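Local coordinates for protein D-glycero-beta-D-manno-heptose-1,7-bisphosphate 7-phosphatase (Mesorhizobium loti, PDB 2O2X) that removes the C-7 phosphate from D-glycero-beta-D-manno-heptose 1,7-bisphosphate in a magnesium-dependent step of ADP-heptose biosynthesis, at residues L62-T67 with A207-L212; G72-V77 with L150-Q155. All blocks are in the same frame, centred on the assembly; numbering follows the deposited sequence.

Contact 1: residues L62-T67 with A207-L212; sequences LPAIAT and AAIETL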
loop_
_atom_site.group_PDB
_atom_site.type_symbol
_atom_site.label_atom_id
_atom_site.label_comp_id
_atom_site.label_asym_id
_atom_site.label_seq_id
_atom_site.Cartn_x
_atom_site.Cartn_y
_atom_site.Cartn_z
ATOM N N LEU A 62 -1.491 -10.499 7.582
ATOM C CA LEU A 62 -1.510 -9.969 8.940
ATOM C C LEU A 62 -0.170 -10.121 9.691
ATOM O O LEU A 62 0.222 -9.194 10.402
ATOM C CB LEU A 62 -2.655 -10.589 9.752
ATOM C CG LEU A 62 -4.058 -10.258 9.213
ATOM C CD1 LEU A 62 -5.148 -11.056 9.902
ATOM C CD2 LEU A 62 -4.343 -8.766 9.325
ATOM N N PRO A 63 0.567 -11.252 9.523
ATOM C CA PRO A 63 1.889 -11.311 10.155
ATOM C C PRO A 63 2.828 -10.190 9.714
ATOM O O PRO A 63 3.648 -9.718 10.488
ATOM C CB PRO A 63 2.416 -12.680 9.719
ATOM C CG PRO A 63 1.178 -13.482 9.535
ATOM C CD PRO A 63 0.247 -12.535 8.865
ATOM N N ALA A 64 2.752 -9.801 8.450
ATOM C CA ALA A 64 3.620 -8.706 7.964
ATOM C C ALA A 64 3.278 -7.375 8.594
ATOM O O ALA A 64 4.177 -6.625 8.990
ATOM C CB ALA A 64 3.533 -8.615 6.441
ATOM N N ILE A 65 1.994 -7.051 8.675
ATOM C CA ILE A 65 1.590 -5.813 9.310
ATOM C C ILE A 65 1.983 -5.829 10.798
ATOM O O ILE A 65 2.554 -4.870 11.289
ATOM C CB ILE A 65 0.075 -5.547 9.129
ATOM C CG1 ILE A 65 -0.312 -5.522 7.644
ATOM C CG2 ILE A 65 -0.314 -4.212 9.748
ATOM C CD1 ILE A 65 -1.772 -5.360 7.402
ATOM N N ALA A 66 1.688 -6.928 11.479
ATOM C CA ALA A 66 2.067 -7.054 12.897
ATOM C C ALA A 66 3.569 -6.870 13.108
ATOM O O ALA A 66 4.017 -6.178 14.030
ATOM C CB ALA A 66 1.639 -8.400 13.419
ATOM N N THR A 67 4.373 -7.485 12.251
ATOM C CA THR A 67 5.825 -7.381 12.352
ATOM C C THR A 67 6.311 -5.953 12.178
ATOM O O THR A 67 7.140 -5.483 12.937
ATOM C CB THR A 67 6.508 -8.347 11.341
ATOM O OG1 THR A 67 6.158 -9.700 11.676
ATOM C CG2 THR A 67 7.972 -8.227 11.359
ATOM N N ALA A 207 11.636 -11.433 7.701
ATOM C CA ALA A 207 13.039 -11.200 8.032
ATOM C C ALA A 207 13.483 -9.842 7.521
ATOM O O ALA A 207 14.209 -9.091 8.203
ATOM C CB ALA A 207 13.911 -12.289 7.455
ATOM N N ALA A 208 13.042 -9.490 6.320
ATOM C CA ALA A 208 13.416 -8.200 5.721
ATOM C C ALA A 208 12.858 -7.005 6.524
ATOM O O ALA A 208 13.546 -5.996 6.694
ATOM C CB ALA A 208 12.960 -8.163 4.288
ATOM N N ILE A 209 11.635 -7.136 7.033
ATOM C CA ILE A 209 11.007 -6.092 7.852
ATOM C C ILE A 209 11.741 -5.987 9.185
ATOM O O ILE A 209 12.066 -4.887 9.629
ATOM C CB ILE A 209 9.530 -6.401 8.111
ATOM C CG1 ILE A 209 8.740 -6.326 6.808
ATOM C CG2 ILE A 209 8.950 -5.418 9.125
ATOM C CD1 ILE A 209 7.361 -6.925 6.870
ATOM N N GLU A 210 12.025 -7.135 9.801
ATOM C CA GLU A 210 12.698 -7.163 11.110
ATOM C C GLU A 210 14.072 -6.498 11.078
ATOM O O GLU A 210 14.447 -5.811 12.035
ATOM C CB GLU A 210 12.836 -8.603 11.622
ATOM C CG GLU A 210 11.535 -9.286 12.072
ATOM C CD GLU A 210 11.013 -8.805 13.427
ATOM O OE1 GLU A 210 11.475 -7.757 13.932
ATOM O OE2 GLU A 210 10.118 -9.491 13.982
ATOM N N THR A 211 14.813 -6.666 9.987
ATOM C CA THR A 211 16.136 -6.027 9.892
ATOM C C THR A 211 16.015 -4.505 9.963
ATOM O O THR A 211 16.922 -3.825 10.444
ATOM C CB THR A 211 16.914 -6.396 8.616
ATOM O OG1 THR A 211 16.235 -5.894 7.464
ATOM C CG2 THR A 211 17.084 -7.878 8.491
ATOM N N LEU A 212 14.893 -3.970 9.510
ATOM C CA LEU A 212 14.660 -2.534 9.569
ATOM C C LEU A 212 14.245 -2.013 10.950
ATOM O O LEU A 212 14.188 -0.802 11.134
ATOM C CB LEU A 212 13.598 -2.144 8.552
ATOM C CG LEU A 212 13.932 -2.628 7.143
ATOM C CD1 LEU A 212 12.781 -2.353 6.244
ATOM C CD2 LEU A 212 15.216 -1.989 6.639
HETATM O O HOH W 1 7.959 -11.331 13.138
HETATM O O HOH W 2 8.818 -6.922 14.727
#
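Ile209 reaches from helix 207-211 to the flank of helix 62-67, and its branches meet different residues there. Starting at the root, CB of Ile209 lies 4.0 Å from CG2 of Thr67. The CG2 branch, anti to the backbone N, comes closer, with Ile209 CG2 3.7 Å from Thr67 CG2. The longer branch runs on through CG1 to CD1, which lies 3.8 Å from the backbone O of Ala64 and also brushes that residue's CB. Alanine suits this place because a bare methyl lets the isoleucine tip come up against the helix backbone.

Thr67 is two-faced. Its methyl serves the apolar seam and is also covered by the bent chain of Glu210, whose OE2 lies 3.6 Å from Thr67 CG2. Its hydroxyl OG1 donates to Pro63 O at 2.8 Å, on the opposite face of that carbonyl from Thr67 N, and accepts from water 1. This water also donates to Glu210 OE2, while water 2 joins Thr67 O to Glu210 OE1, weakly at the carboxylate. Replacing Thr67 by an alanine here would probably open a gap beside CG2 of Ile209 and deprive water 1 of its hydroxyl acceptor.

The axes of helices 62-67 and 207-211 come within 9.9 Å and lie 8° from parallel, as neighbouring helices layered on one face of the sheet in a Rossmann-like HAD fold.

Contact 2: residues G72-V77 with L150-Q155; sequences GIPVVV and LALDLQ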
loop_
_atom_site.group_PDB
_atom_site.type_symbol
_atom_site.label_atom_id
_atom_site.label_comp_id
_atom_site.label_asym_id
_atom_site.label_seq_id
_atom_site.Cartn_x
_atom_site.Cartn_y
_atom_site.Cartn_z
ATOM N N GLY A 72 8.222 -0.810 14.771
ATOM C CA GLY A 72 8.146 0.644 14.748
ATOM C C GLY A 72 8.332 1.273 13.377
ATOM O O GLY A 72 8.684 2.429 13.297
ATOM N N ILE A 73 8.015 0.492 12.324
ATOM C CA ILE A 73 8.129 0.856 10.909
ATOM C C ILE A 73 6.749 1.299 10.418
ATOM O O ILE A 73 5.791 0.543 10.594
ATOM C CB ILE A 73 8.624 -0.402 10.102
ATOM C CG1 ILE A 73 10.077 -0.696 10.512
ATOM C CG2 ILE A 73 8.484 -0.263 8.596
ATOM C CD1 ILE A 73 10.964 0.530 10.463
ATOM N N PRO A 74 6.641 2.519 9.846
ATOM C CA PRO A 74 5.315 2.912 9.366
ATOM C C PRO A 74 4.812 1.992 8.242
ATOM O O PRO A 74 5.600 1.570 7.366
ATOM C CB PRO A 74 5.525 4.332 8.838
ATOM C CG PRO A 74 6.958 4.451 8.638
ATOM C CD PRO A 74 7.650 3.555 9.574
ATOM N N VAL A 75 3.516 1.705 8.284
ATOM C CA VAL A 75 2.835 0.932 7.257
ATOM C C VAL A 75 1.978 1.867 6.432
ATOM O O VAL A 75 1.110 2.563 6.952
ATOM C CB VAL A 75 2.003 -0.197 7.877
ATOM C CG1 VAL A 75 1.236 -0.945 6.793
ATOM C CG2 VAL A 75 2.894 -1.166 8.716
ATOM N N VAL A 76 2.264 1.924 5.135
ATOM C CA VAL A 76 1.660 2.882 4.228
ATOM C C VAL A 76 0.897 2.156 3.138
ATOM O O VAL A 76 1.471 1.389 2.363
ATOM C CB VAL A 76 2.707 3.824 3.598
ATOM C CG1 VAL A 76 2.055 4.811 2.664
ATOM C CG2 VAL A 76 3.516 4.553 4.694
ATOM N N VAL A 77 -0.423 2.381 3.103
ATOM C CA VAL A 77 -1.288 1.768 2.082
ATOM C C VAL A 77 -1.253 2.657 0.860
ATOM O O VAL A 77 -1.489 3.856 0.974
ATOM C CB VAL A 77 -2.718 1.595 2.592
ATOM C CG1 VAL A 77 -3.614 1.012 1.476
ATOM C CG2 VAL A 77 -2.741 0.682 3.832
ATOM N N LEU A 150 6.315 11.662 5.550
ATOM C CA LEU A 150 6.833 10.960 6.731
ATOM C C LEU A 150 8.358 11.000 6.822
ATOM O O LEU A 150 8.943 10.339 7.683
ATOM C CB LEU A 150 6.352 9.495 6.714
ATOM C CG LEU A 150 4.851 9.290 6.849
ATOM C CD1 LEU A 150 4.460 7.836 6.670
ATOM C CD2 LEU A 150 4.328 9.805 8.202
ATOM N N ALA A 151 9.013 11.746 5.939
ATOM C CA ALA A 151 10.465 11.773 5.861
ATOM C C ALA A 151 11.076 10.369 5.773
ATOM O O ALA A 151 12.023 10.036 6.477
ATOM C CB ALA A 151 11.056 12.572 7.036
ATOM N N LEU A 152 10.525 9.545 4.867
ATOM C CA LEU A 152 10.952 8.159 4.739
ATOM C C LEU A 152 12.307 7.988 4.074
ATOM O O LEU A 152 12.686 8.776 3.204
ATOM C CB LEU A 152 9.944 7.344 3.935
ATOM C CG LEU A 152 8.537 7.303 4.524
ATOM C CD1 LEU A 152 7.607 6.608 3.562
ATOM C CD2 LEU A 152 8.498 6.663 5.879
ATOM N N ASP A 153 12.982 6.888 4.425
ATOM C CA ASP A 153 14.121 6.394 3.671
ATOM C C ASP A 153 13.567 5.436 2.611
ATOM O O ASP A 153 13.339 4.255 2.882
ATOM C CB ASP A 153 15.082 5.691 4.619
ATOM C CG ASP A 153 16.318 5.181 3.938
ATOM O OD1 ASP A 153 16.350 5.056 2.690
ATOM O OD2 ASP A 153 17.268 4.863 4.680
ATOM N N LEU A 154 13.304 5.963 1.428
ATOM C CA LEU A 154 12.700 5.145 0.366
ATOM C C LEU A 154 13.627 4.041 -0.116
ATOM O O LEU A 154 13.184 2.942 -0.440
ATOM C CB LEU A 154 12.251 5.999 -0.816
ATOM C CG LEU A 154 11.092 6.957 -0.595
ATOM C CD1 LEU A 154 10.846 7.769 -1.862
ATOM C CD2 LEU A 154 9.841 6.198 -0.168
ATOM N N GLN A 155 14.926 4.293 -0.112
ATOM C CA GLN A 155 15.859 3.324 -0.651
ATOM C C GLN A 155 15.854 2.046 0.180
ATOM O O GLN A 155 16.098 0.983 -0.342
ATOM C CB GLN A 155 17.266 3.935 -0.732
ATOM C CG GLN A 155 17.385 5.068 -1.749
ATOM C CD GLN A 155 16.678 6.364 -1.343
ATOM O OE1 GLN A 155 16.454 6.646 -0.151
ATOM N NE2 GLN A 155 16.317 7.161 -2.345
#
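Val76 and Leu150 meet tip to tip, methyl against methyl, with Val76 CG2 3.9 Å from Leu150 CD1. The same leucine methyl lies 4.3 Å from CB of Pro74, two residues back along the chain. Pro74 has a second neighbour: its ring passes alongside the Leu152 side chain, the two running in opposite directions, and the closest atoms are Pro74 CG and Leu152 CD2 at 3.9 Å. Two leucines thus lie over a proline and a valine.

The torsion of Val76 helps to aim it: CG1 is anti to the backbone N (chi1 -180°), which leaves CG2 beside that nitrogen and turned to the leucine. Valine, branched at CB, suits an extended strand, and proline suits the approach to one, its compact, puckered ring offering CB and CG to the leucines.

Behind the leucines, Ala151 ends helix 141-150 in a Schellman motif; after this turn Leu152 reaches Pro74, as Leu150 does before it, and Leu150 also reaches Val76. Farther along, Asp153 OD1 accepts from the backbone N of Arg156 and steadies the loop. On the other side, Pro74 and Val76 are held by backbone hydrogen bonds to strand 34-36, whose Phe35 touches both Val76 and Leu152. The side chain of Val76 is about 9 Å from that of Thr79, which by similarity stabilises the phosphoryl group.

Because everything that meets here is hydrocarbon, the cohesion comes from shape and exclusion of water rather than from directed bonds, with the end of helix 141-150 and the following loop packed on the central sheet.

In the fold
Following the chain from the N terminus, helix 62-71 supplies the first half of contact 1 and, after the turn at Gly72, leads through Pro74 into strand 75-80, and these supply the first half of contact 2. Contact 2 closes first, when the end of helix 141-150 and the loop after it return to them. Contact 1 closes last, once helix 199-211 arrives, so the shorter loop sits wholly within the longer and the two do not cross. They serve opposite faces of the central sheet: one joins helices 62-71 and 199-211, the other the end of helix 141-150 to the start of strand 75-80 and the residue before it. Their centres are 13 Å apart, and Leu212 O touches Ile73 CD1.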